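Local coordinates for kinesin-like protein KAR3 (Saccharomyces cerevisiae, PDB 1F9V) that binds ADP and magnesium in a kinesin motor domain and probably couples ATP hydrolysis to movement along microtubules, at residues Q50-K55 with E327-L332; S79-Y84 with W129-N134; F137-I140 with I145-L148. The protein carries 2 engineered substitutions. All blocks are in the same frame, centred on the assembly; numbering follows the deposited sequence.

Interaction 1 (Q50-K55 with E327-L332); sequences QVHEFK and ETLNSL
Phe54 and His52, two residues apart on one side of strand 51-55, rest on Leu332 and Leu329 of helix 327-332, and two CH-pi contacts carry the meeting. Leu332 CB stands over the middle of the Phe54 ring, 3.7 Å from its centroid and only 9° off the normal. Leu329 sends CD2 over a face of the His52 imidazole, but nearer the rim, 4.2 Å from that centroid.

Leu332 CD1 lies 3.7 Å from Phe54 CE2, while Leu329 CD2 meets the edge of the same ring, 4.1 Å from CE2. With CG of Phe54 anti to the carbonyl carbon (chi1 -55°) the ring is aimed at the helix, and chi2 of -83° turns its face to Leu332. Cutting the side chain back to an alanine here would probably open a gap against Leu332 CB and take away the phenyl edge beside Leu329 CD2.

Strand and helix axes come no closer than 10.6 Å, so side chains fill the space between. Strand 51-56 is an outermost strand of a three-stranded antiparallel sheet, paired with strand 38-44, whose Val42 also touches Leu329; the helix also meets strand 311-318 through Thr328 and Ser331.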
loop_
_atom_site.group_PDB
_atom_site.type_symbol
_atom_site.label_atom_id
_atom_site.label_comp_id
_atom_site.label_asym_id
_atom_site.label_seq_id
_atom_site.Cartn_x
_atom_site.Cartn_y
_atom_site.Cartn_z
ATOM N N GLN A 50 -26.281 14.266 9.034
ATOM C CA GLN A 50 -25.516 13.896 7.850
ATOM C C GLN A 50 -24.591 12.725 8.166
ATOM O O GLN A 50 -23.558 12.883 8.823
ATOM C CB GLN A 50 -24.691 15.080 7.335
ATOM C CG GLN A 50 -23.738 14.689 6.200
ATOM C CD GLN A 50 -23.073 15.877 5.517
ATOM O OE1 GLN A 50 -22.476 16.738 6.173
ATOM N NE2 GLN A 50 -23.168 15.923 4.189
ATOM N N VAL A 51 -24.976 11.545 7.696
ATOM C CA VAL A 51 -24.193 10.345 7.927
ATOM C C VAL A 51 -23.484 9.950 6.636
ATOM O O VAL A 51 -24.124 9.767 5.606
ATOM C CB VAL A 51 -25.094 9.182 8.396
ATOM C CG1 VAL A 51 -24.243 7.967 8.738
ATOM C CG2 VAL A 51 -25.900 9.611 9.618
ATOM N N HIS A 52 -22.160 9.847 6.695
ATOM C CA HIS A 52 -21.366 9.465 5.531
ATOM C C HIS A 52 -21.174 7.956 5.537
ATOM O O HIS A 52 -20.545 7.409 6.443
ATOM C CB HIS A 52 -19.996 10.147 5.571
ATOM C CG HIS A 52 -20.064 11.639 5.618
ATOM N ND1 HIS A 52 -20.168 12.344 6.796
ATOM C CD2 HIS A 52 -20.034 12.563 4.629
ATOM C CE1 HIS A 52 -20.199 13.637 6.533
ATOM N NE2 HIS A 52 -20.120 13.797 5.226
ATOM N N GLU A 53 -21.719 7.281 4.530
ATOM C CA GLU A 53 -21.582 5.837 4.442
ATOM C C GLU A 53 -20.523 5.464 3.413
ATOM O O GLU A 53 -20.387 6.123 2.376
ATOM C CB GLU A 53 -22.905 5.173 4.052
ATOM C CG GLU A 53 -22.764 3.661 3.821
ATOM C CD GLU A 53 -24.086 2.914 3.881
ATOM O OE1 GLU A 53 -24.362 2.278 4.923
ATOM O OE2 GLU A 53 -24.845 2.958 2.887
ATOM N N PHE A 54 -19.782 4.403 3.711
ATOM C CA PHE A 54 -18.736 3.910 2.824
ATOM C C PHE A 54 -18.759 2.388 2.820
ATOM O O PHE A 54 -19.105 1.757 3.822
ATOM C CB PHE A 54 -17.362 4.391 3.294
ATOM C CG PHE A 54 -17.256 5.882 3.443
ATOM C CD1 PHE A 54 -16.995 6.686 2.340
ATOM C CD2 PHE A 54 -17.416 6.484 4.683
ATOM C CE1 PHE A 54 -16.895 8.076 2.469
ATOM C CE2 PHE A 54 -17.320 7.872 4.830
ATOM C CZ PHE A 54 -17.058 8.672 3.715
ATOM N N LYS A 55 -18.397 1.802 1.683
ATOM C CA LYS A 55 -18.341 0.351 1.541
ATOM C C LYS A 55 -16.997 -0.007 0.916
ATOM O O LYS A 55 -16.553 0.655 -0.033
ATOM C CB LYS A 55 -19.482 -0.151 0.652
ATOM C CG LYS A 55 -20.819 -0.219 1.375
ATOM C CD LYS A 55 -21.937 -0.706 0.477
ATOM C CE LYS A 55 -23.160 0.186 0.632
ATOM N NZ LYS A 55 -24.336 -0.560 1.146
ATOM N N GLU A 327 -9.748 14.628 8.532
ATOM C CA GLU A 327 -8.777 13.956 7.678
ATOM C C GLU A 327 -9.247 12.537 7.413
ATOM O O GLU A 327 -8.987 11.973 6.349
ATOM C CB GLU A 327 -7.400 13.934 8.336
ATOM C CG GLU A 327 -6.589 15.203 8.130
ATOM C CD GLU A 327 -6.407 15.579 6.660
ATOM O OE1 GLU A 327 -6.652 14.740 5.760
ATOM O OE2 GLU A 327 -6.009 16.730 6.408
ATOM N N THR A 328 -9.937 11.951 8.390
ATOM C CA THR A 328 -10.455 10.602 8.235
ATOM C C THR A 328 -11.470 10.603 7.097
ATOM O O THR A 328 -11.469 9.707 6.252
ATOM C CB THR A 328 -11.133 10.108 9.525
ATOM O OG1 THR A 328 -10.128 9.781 10.488
ATOM C CG2 THR A 328 -11.977 8.869 9.249
ATOM N N LEU A 329 -12.334 11.612 7.065
ATOM C CA LEU A 329 -13.323 11.701 6.003
ATOM C C LEU A 329 -12.619 11.909 4.659
ATOM O O LEU A 329 -13.064 11.399 3.630
ATOM C CB LEU A 329 -14.313 12.837 6.299
ATOM C CG LEU A 329 -15.391 12.421 7.320
ATOM C CD1 LEU A 329 -16.202 13.640 7.730
ATOM C CD2 LEU A 329 -16.298 11.343 6.735
ATOM N N ASN A 330 -11.514 12.646 4.671
ATOM C CA ASN A 330 -10.752 12.874 3.444
ATOM C C ASN A 330 -10.208 11.530 2.946
ATOM O O ASN A 330 -10.333 11.197 1.767
ATOM C CB ASN A 330 -9.588 13.833 3.705
ATOM C CG ASN A 330 -10.028 15.292 3.760
ATOM O OD1 ASN A 330 -11.104 15.655 3.276
ATOM N ND2 ASN A 330 -9.190 16.132 4.350
ATOM N N SER A 331 -9.622 10.758 3.859
ATOM C CA SER A 331 -9.057 9.452 3.522
ATOM C C SER A 331 -10.106 8.474 2.996
ATOM O O SER A 331 -9.844 7.715 2.061
ATOM C CB SER A 331 -8.362 8.840 4.745
ATOM O OG SER A 331 -7.188 9.554 5.086
ATOM N N LEU A 332 -11.293 8.485 3.595
ATOM C CA LEU A 332 -12.353 7.584 3.165
ATOM C C LEU A 332 -12.875 8.000 1.799
ATOM O O LEU A 332 -13.308 7.159 1.008
ATOM C CB LEU A 332 -13.492 7.564 4.197
ATOM C CG LEU A 332 -13.117 6.862 5.511
ATOM C CD1 LEU A 332 -14.202 7.090 6.560
ATOM C CD2 LEU A 332 -12.926 5.373 5.257
#

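Interaction 2 (S79-Y84 with W129-N134); sequences SSLDGY and WDYKVN
Tyr131 reaches out from strand 130-134 and meets Leu81 twice, with its ring face and with its hydroxyl. The two side chains cross obliquely. Leu81 CD2 lies over one face of the phenol ring, displaced from the middle toward the CE1 side, where the CD2 to CE1 distance is 3.7 Å, a CH-pi contact close to the ring normal. The CG of Leu81 is anti to its carbonyl carbon (chi1 -69°), and together with chi2 of 155° this carries CD2 to the tyrosine although the CB does not start out in that direction.

At the far end of the ring, Tyr131 OH gives its proton to Leu81 O over 2.8 Å. The hydroxyl approaches at a C=O...O angle of 134°, somewhat tilted out of the carbonyl plane. One residue is thus gripped at both side chain and backbone: the hydrogen bond fixes where the hydroxyl end lies, while Leu81 CD2 against the face probably limits the turning of the ring. The same hydroxyl oxygen lies over the rim of the Trp129 indole, 3.9 Å above its plane.

Helix 109-124 also packs here, with Trp120 on Leu81 and both Ile121 and Leu124 on Tyr131. The carbonyl taken by the tyrosine belongs to a 3-10 turn that ends in a Schellman motif: Gly83 N bonds to Ser80 O, Tyr84 N more weakly to Ser79 O, and Gly83 has the positive phi of such a stop. This is the connection between helix 66-77 and strand 86-91 of the P-loop NTPase fold of kinesin motors, here tied to an antiparallel strand of the same central sheet.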
loop_
_atom_site.group_PDB
_atom_site.type_symbol
_atom_site.label_atom_id
_atom_site.label_comp_id
_atom_site.label_asym_id
_atom_site.label_seq_id
_atom_site.Cartn_x
_atom_site.Cartn_y
_atom_site.Cartn_z
ATOM N N SER A 79 0.071 -14.891 -4.651
ATOM C CA SER A 79 -0.189 -14.946 -6.082
ATOM C C SER A 79 1.083 -14.612 -6.873
ATOM O O SER A 79 1.195 -14.944 -8.052
ATOM C CB SER A 79 -1.324 -13.982 -6.454
ATOM O OG SER A 79 -0.868 -12.641 -6.503
ATOM N N SER A 80 2.046 -13.969 -6.218
ATOM C CA SER A 80 3.304 -13.614 -6.871
ATOM C C SER A 80 4.108 -14.859 -7.239
ATOM O O SER A 80 4.992 -14.803 -8.096
ATOM C CB SER A 80 4.142 -12.723 -5.962
ATOM O OG SER A 80 4.020 -11.365 -6.346
ATOM N N LEU A 81 3.806 -15.979 -6.585
ATOM C CA LEU A 81 4.501 -17.231 -6.870
ATOM C C LEU A 81 3.987 -17.801 -8.187
ATOM O O LEU A 81 4.634 -18.648 -8.806
ATOM C CB LEU A 81 4.290 -18.229 -5.731
ATOM C CG LEU A 81 4.995 -17.810 -4.436
ATOM C CD1 LEU A 81 4.300 -18.441 -3.243
ATOM C CD2 LEU A 81 6.456 -18.221 -4.488
ATOM N N ASP A 82 2.821 -17.321 -8.614
ATOM C CA ASP A 82 2.215 -17.748 -9.872
ATOM C C ASP A 82 2.594 -16.786 -11.000
ATOM O O ASP A 82 2.118 -16.929 -12.123
ATOM C CB ASP A 82 0.688 -17.791 -9.753
ATOM C CG ASP A 82 0.211 -18.757 -8.693
ATOM O OD1 ASP A 82 0.918 -19.756 -8.443
ATOM O OD2 ASP A 82 -0.870 -18.518 -8.111
ATOM N N GLY A 83 3.432 -15.801 -10.694
ATOM C CA GLY A 83 3.852 -14.848 -11.705
ATOM C C GLY A 83 3.081 -13.540 -11.738
ATOM O O GLY A 83 3.298 -12.712 -12.622
ATOM N N TYR A 84 2.170 -13.346 -10.790
ATOM C CA TYR A 84 1.397 -12.109 -10.744
ATOM C C TYR A 84 2.212 -11.023 -10.068
ATOM O O TYR A 84 2.995 -11.299 -9.160
ATOM C CB TYR A 84 0.115 -12.289 -9.928
ATOM C CG TYR A 84 -0.983 -13.035 -10.630
ATOM C CD1 TYR A 84 -1.167 -14.404 -10.413
ATOM C CD2 TYR A 84 -1.850 -12.379 -11.502
ATOM C CE1 TYR A 84 -2.190 -15.098 -11.046
ATOM C CE2 TYR A 84 -2.876 -13.062 -12.139
ATOM C CZ TYR A 84 -3.039 -14.421 -11.908
ATOM O OH TYR A 84 -4.051 -15.102 -12.535
ATOM N N TRP A 129 9.996 -26.998 -7.810
ATOM C CA TRP A 129 10.195 -25.564 -7.984
ATOM C C TRP A 129 11.388 -25.023 -7.204
ATOM O O TRP A 129 11.596 -25.357 -6.040
ATOM C CB TRP A 129 8.932 -24.801 -7.565
ATOM C CG TRP A 129 7.888 -24.721 -8.629
ATOM C CD1 TRP A 129 6.731 -25.441 -8.697
ATOM C CD2 TRP A 129 7.905 -23.877 -9.789
ATOM N NE1 TRP A 129 6.025 -25.100 -9.830
ATOM C CE2 TRP A 129 6.723 -24.142 -10.518
ATOM C CE3 TRP A 129 8.806 -22.923 -10.286
ATOM C CZ2 TRP A 129 6.417 -23.486 -11.717
ATOM C CZ3 TRP A 129 8.500 -22.272 -11.477
ATOM C CH2 TRP A 129 7.315 -22.559 -12.179
ATOM N N ASP A 130 12.179 -24.189 -7.865
ATOM C CA ASP A 130 13.324 -23.560 -7.234
ATOM C C ASP A 130 13.070 -22.069 -7.374
ATOM O O ASP A 130 13.017 -21.547 -8.488
ATOM C CB ASP A 130 14.618 -23.939 -7.951
ATOM C CG ASP A 130 15.853 -23.439 -7.224
ATOM O OD1 ASP A 130 15.745 -23.069 -6.037
ATOM O OD2 ASP A 130 16.939 -23.417 -7.841
ATOM N N TYR A 131 12.904 -21.387 -6.247
ATOM C CA TYR A 131 12.634 -19.954 -6.259
ATOM C C TYR A 131 13.775 -19.147 -5.662
ATOM O O TYR A 131 14.366 -19.537 -4.654
ATOM C CB TYR A 131 11.355 -19.649 -5.462
ATOM C CG TYR A 131 10.058 -19.927 -6.185
ATOM C CD1 TYR A 131 9.450 -18.949 -6.975
ATOM C CD2 TYR A 131 9.411 -21.153 -6.045
ATOM C CE1 TYR A 131 8.230 -19.185 -7.602
ATOM C CE2 TYR A 131 8.189 -21.399 -6.669
ATOM C CZ TYR A 131 7.605 -20.411 -7.445
ATOM O OH TYR A 131 6.403 -20.655 -8.058
ATOM N N LYS A 132 14.078 -18.013 -6.284
ATOM C CA LYS A 132 15.117 -17.125 -5.786
ATOM C C LYS A 132 14.427 -15.809 -5.476
ATOM O O LYS A 132 13.549 -15.384 -6.220
ATOM C CB LYS A 132 16.212 -16.907 -6.832
ATOM C CG LYS A 132 17.223 -18.038 -6.882
ATOM C CD LYS A 132 16.693 -19.192 -7.718
ATOM C CE LYS A 132 16.188 -18.713 -9.078
ATOM N NZ LYS A 132 15.285 -19.707 -9.721
ATOM N N VAL A 133 14.824 -15.179 -4.378
ATOM C CA VAL A 133 14.220 -13.930 -3.952
ATOM C C VAL A 133 15.233 -12.811 -3.784
ATOM O O VAL A 133 16.252 -12.980 -3.117
ATOM C CB VAL A 133 13.487 -14.117 -2.605
ATOM C CG1 VAL A 133 12.750 -12.837 -2.221
ATOM C CG2 VAL A 133 12.522 -15.289 -2.703
ATOM N N ASN A 134 14.962 -11.668 -4.399
ATOM C CA ASN A 134 15.847 -10.524 -4.249
ATOM C C ASN A 134 14.970 -9.289 -4.046
ATOM O O ASN A 134 13.825 -9.253 -4.497
ATOM C CB ASN A 134 16.799 -10.390 -5.454
ATOM C CG ASN A 134 16.111 -9.918 -6.712
ATOM O OD1 ASN A 134 16.347 -8.797 -7.176
ATOM N ND2 ASN A 134 15.273 -10.770 -7.286
#

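Interaction 3 (F137-I140 with I145-L148); sequences FIEI and IVDL
Glu139 and Val146 exchange two backbone hydrogen bonds: Val146 N to Glu139 O at 2.8 Å and Glu139 N to Val146 O at 2.9 Å. A third runs from Leu148 N to Phe137 O, 3.0 Å long and more bent, with 142° at the hydrogen. Next to Val146, Ile145 CA also points a C-H at Glu139 O. A water extends the ladder, accepting from Phe137 N at 2.9 Å and donating to Asp147 OD1 at 2.7 Å; that carboxylate also takes the backbone N-H groups of Leu149, at OD1, and Thr182, at OD2.

The bonds make a beta hairpin of strands 130-141 and 144-147, an antiparallel extension of the motor domain's central sheet. Within 137-140 and 145-147, Glu139 and Val146 are the hydrogen-bonded pair, flanked by the non-hydrogen-bonded pairs Ile138-Asp147 and Ile140-Ile145.

Among the side chains, Leu148 makes the broadest contact. Its CD1 sits over the centre of the Phe137 ring, 3.7 Å from the centroid and 3° off the normal, a CH-pi contact made possible because the ring swings anti to its backbone N (chi1 -162°). The other methyl, CD2, packs across the Glu139 chain. Glu139 runs alongside Val146, CG to CB 3.7 Å, and its OE1 has a weak hydrogen bond to Ser217 OG. On the opposite face Ile145 joins Ile138 and Ile140, with its CG1 4.1 Å from Ile140 CG1, against helix 297-306.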
loop_
_atom_site.group_PDB
_atom_site.type_symbol
_atom_site.label_atom_id
_atom_site.label_comp_id
_atom_site.label_asym_id
_atom_site.label_seq_id
_atom_site.Cartn_x
_atom_site.Cartn_y
_atom_site.Cartn_z
ATOM N N PHE A 137 14.858 -1.571 -1.540
ATOM C CA PHE A 137 14.098 -0.737 -0.613
ATOM C C PHE A 137 14.471 0.697 -0.946
ATOM O O PHE A 137 15.594 1.145 -0.677
ATOM C CB PHE A 137 14.455 -1.068 0.845
ATOM C CG PHE A 137 13.447 -0.574 1.854
ATOM C CD1 PHE A 137 12.201 -0.092 1.456
ATOM C CD2 PHE A 137 13.753 -0.588 3.207
ATOM C CE1 PHE A 137 11.276 0.370 2.398
ATOM C CE2 PHE A 137 12.838 -0.130 4.152
ATOM C CZ PHE A 137 11.598 0.350 3.743
ATOM N N ILE A 138 13.529 1.408 -1.554
ATOM C CA ILE A 138 13.764 2.782 -1.954
ATOM C C ILE A 138 12.696 3.701 -1.396
ATOM O O ILE A 138 11.711 3.254 -0.809
ATOM C CB ILE A 138 13.741 2.925 -3.505
ATOM C CG1 ILE A 138 12.341 2.600 -4.037
ATOM C CG2 ILE A 138 14.772 1.987 -4.145
ATOM C CD1 ILE A 138 12.112 2.992 -5.492
ATOM N N GLU A 139 12.907 4.995 -1.582
ATOM C CA GLU A 139 11.931 5.980 -1.170
ATOM C C GLU A 139 11.870 7.017 -2.281
ATOM O O GLU A 139 12.841 7.214 -3.012
ATOM C CB GLU A 139 12.333 6.643 0.152
ATOM C CG GLU A 139 13.073 7.946 -0.026
ATOM C CD GLU A 139 13.455 8.602 1.284
ATOM O OE1 GLU A 139 12.983 8.155 2.353
ATOM O OE2 GLU A 139 14.238 9.572 1.233
ATOM N N ILE A 140 10.710 7.643 -2.429
ATOM C CA ILE A 140 10.542 8.700 -3.404
ATOM C C ILE A 140 10.235 9.928 -2.560
ATOM O O ILE A 140 9.260 9.947 -1.807
ATOM C CB ILE A 140 9.377 8.421 -4.377
ATOM C CG1 ILE A 140 9.776 7.315 -5.361
ATOM C CG2 ILE A 140 9.035 9.689 -5.162
ATOM C CD1 ILE A 140 8.644 6.820 -6.228
ATOM N N ILE A 145 14.107 9.456 -6.528
ATOM C CA ILE A 145 14.299 8.138 -5.943
ATOM C C ILE A 145 15.568 8.127 -5.102
ATOM O O ILE A 145 16.603 8.657 -5.512
ATOM C CB ILE A 145 14.414 7.052 -7.041
ATOM C CG1 ILE A 145 13.050 6.842 -7.702
ATOM C CG2 ILE A 145 14.942 5.743 -6.441
ATOM C CD1 ILE A 145 13.080 5.941 -8.934
ATOM N N VAL A 146 15.472 7.536 -3.915
ATOM C CA VAL A 146 16.597 7.411 -3.003
ATOM C C VAL A 146 16.718 5.936 -2.628
ATOM O O VAL A 146 15.722 5.281 -2.339
ATOM C CB VAL A 146 16.385 8.238 -1.708
ATOM C CG1 VAL A 146 17.494 7.941 -0.714
ATOM C CG2 VAL A 146 16.356 9.719 -2.033
ATOM N N ASP A 147 17.940 5.418 -2.658
ATOM C CA ASP A 147 18.200 4.027 -2.321
ATOM C C ASP A 147 18.446 3.955 -0.814
ATOM O O ASP A 147 19.454 4.461 -0.321
ATOM C CB ASP A 147 19.432 3.540 -3.093
ATOM C CG ASP A 147 19.807 2.105 -2.771
ATOM O OD1 ASP A 147 19.047 1.415 -2.059
ATOM O OD2 ASP A 147 20.881 1.664 -3.241
ATOM N N LEU A 148 17.517 3.334 -0.089
ATOM C CA LEU A 148 17.626 3.226 1.367
ATOM C C LEU A 148 18.648 2.191 1.809
ATOM O O LEU A 148 19.070 2.183 2.967
ATOM C CB LEU A 148 16.257 2.893 1.981
ATOM C CG LEU A 148 15.090 3.838 1.666
ATOM C CD1 LEU A 148 13.815 3.346 2.348
ATOM C CD2 LEU A 148 15.429 5.241 2.131
HETATM O O HOH W 1 17.523 -0.772 -2.402
#

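Interactions 2 and 3 share strand 130-141, one near its start and one near its end, with centres 23 Å apart. Interaction 1 lies across the chain's centre from both, 38 Å from interaction 2 and 32 Å from interaction 3 between centres, and its two segments enclose the other two contacts along the chain. None of the three is a nucleotide site itself, though two ADP sites are present. The Phe137 side chain of interaction 3 is about 10 Å from the magnesium ion and about 12 Å from a bound ADP; the Leu81 side chain of interaction 2 is about 12 Å from a bound ADP. In interaction 1 Glu327 touches Gln93, which lines an ADP pocket.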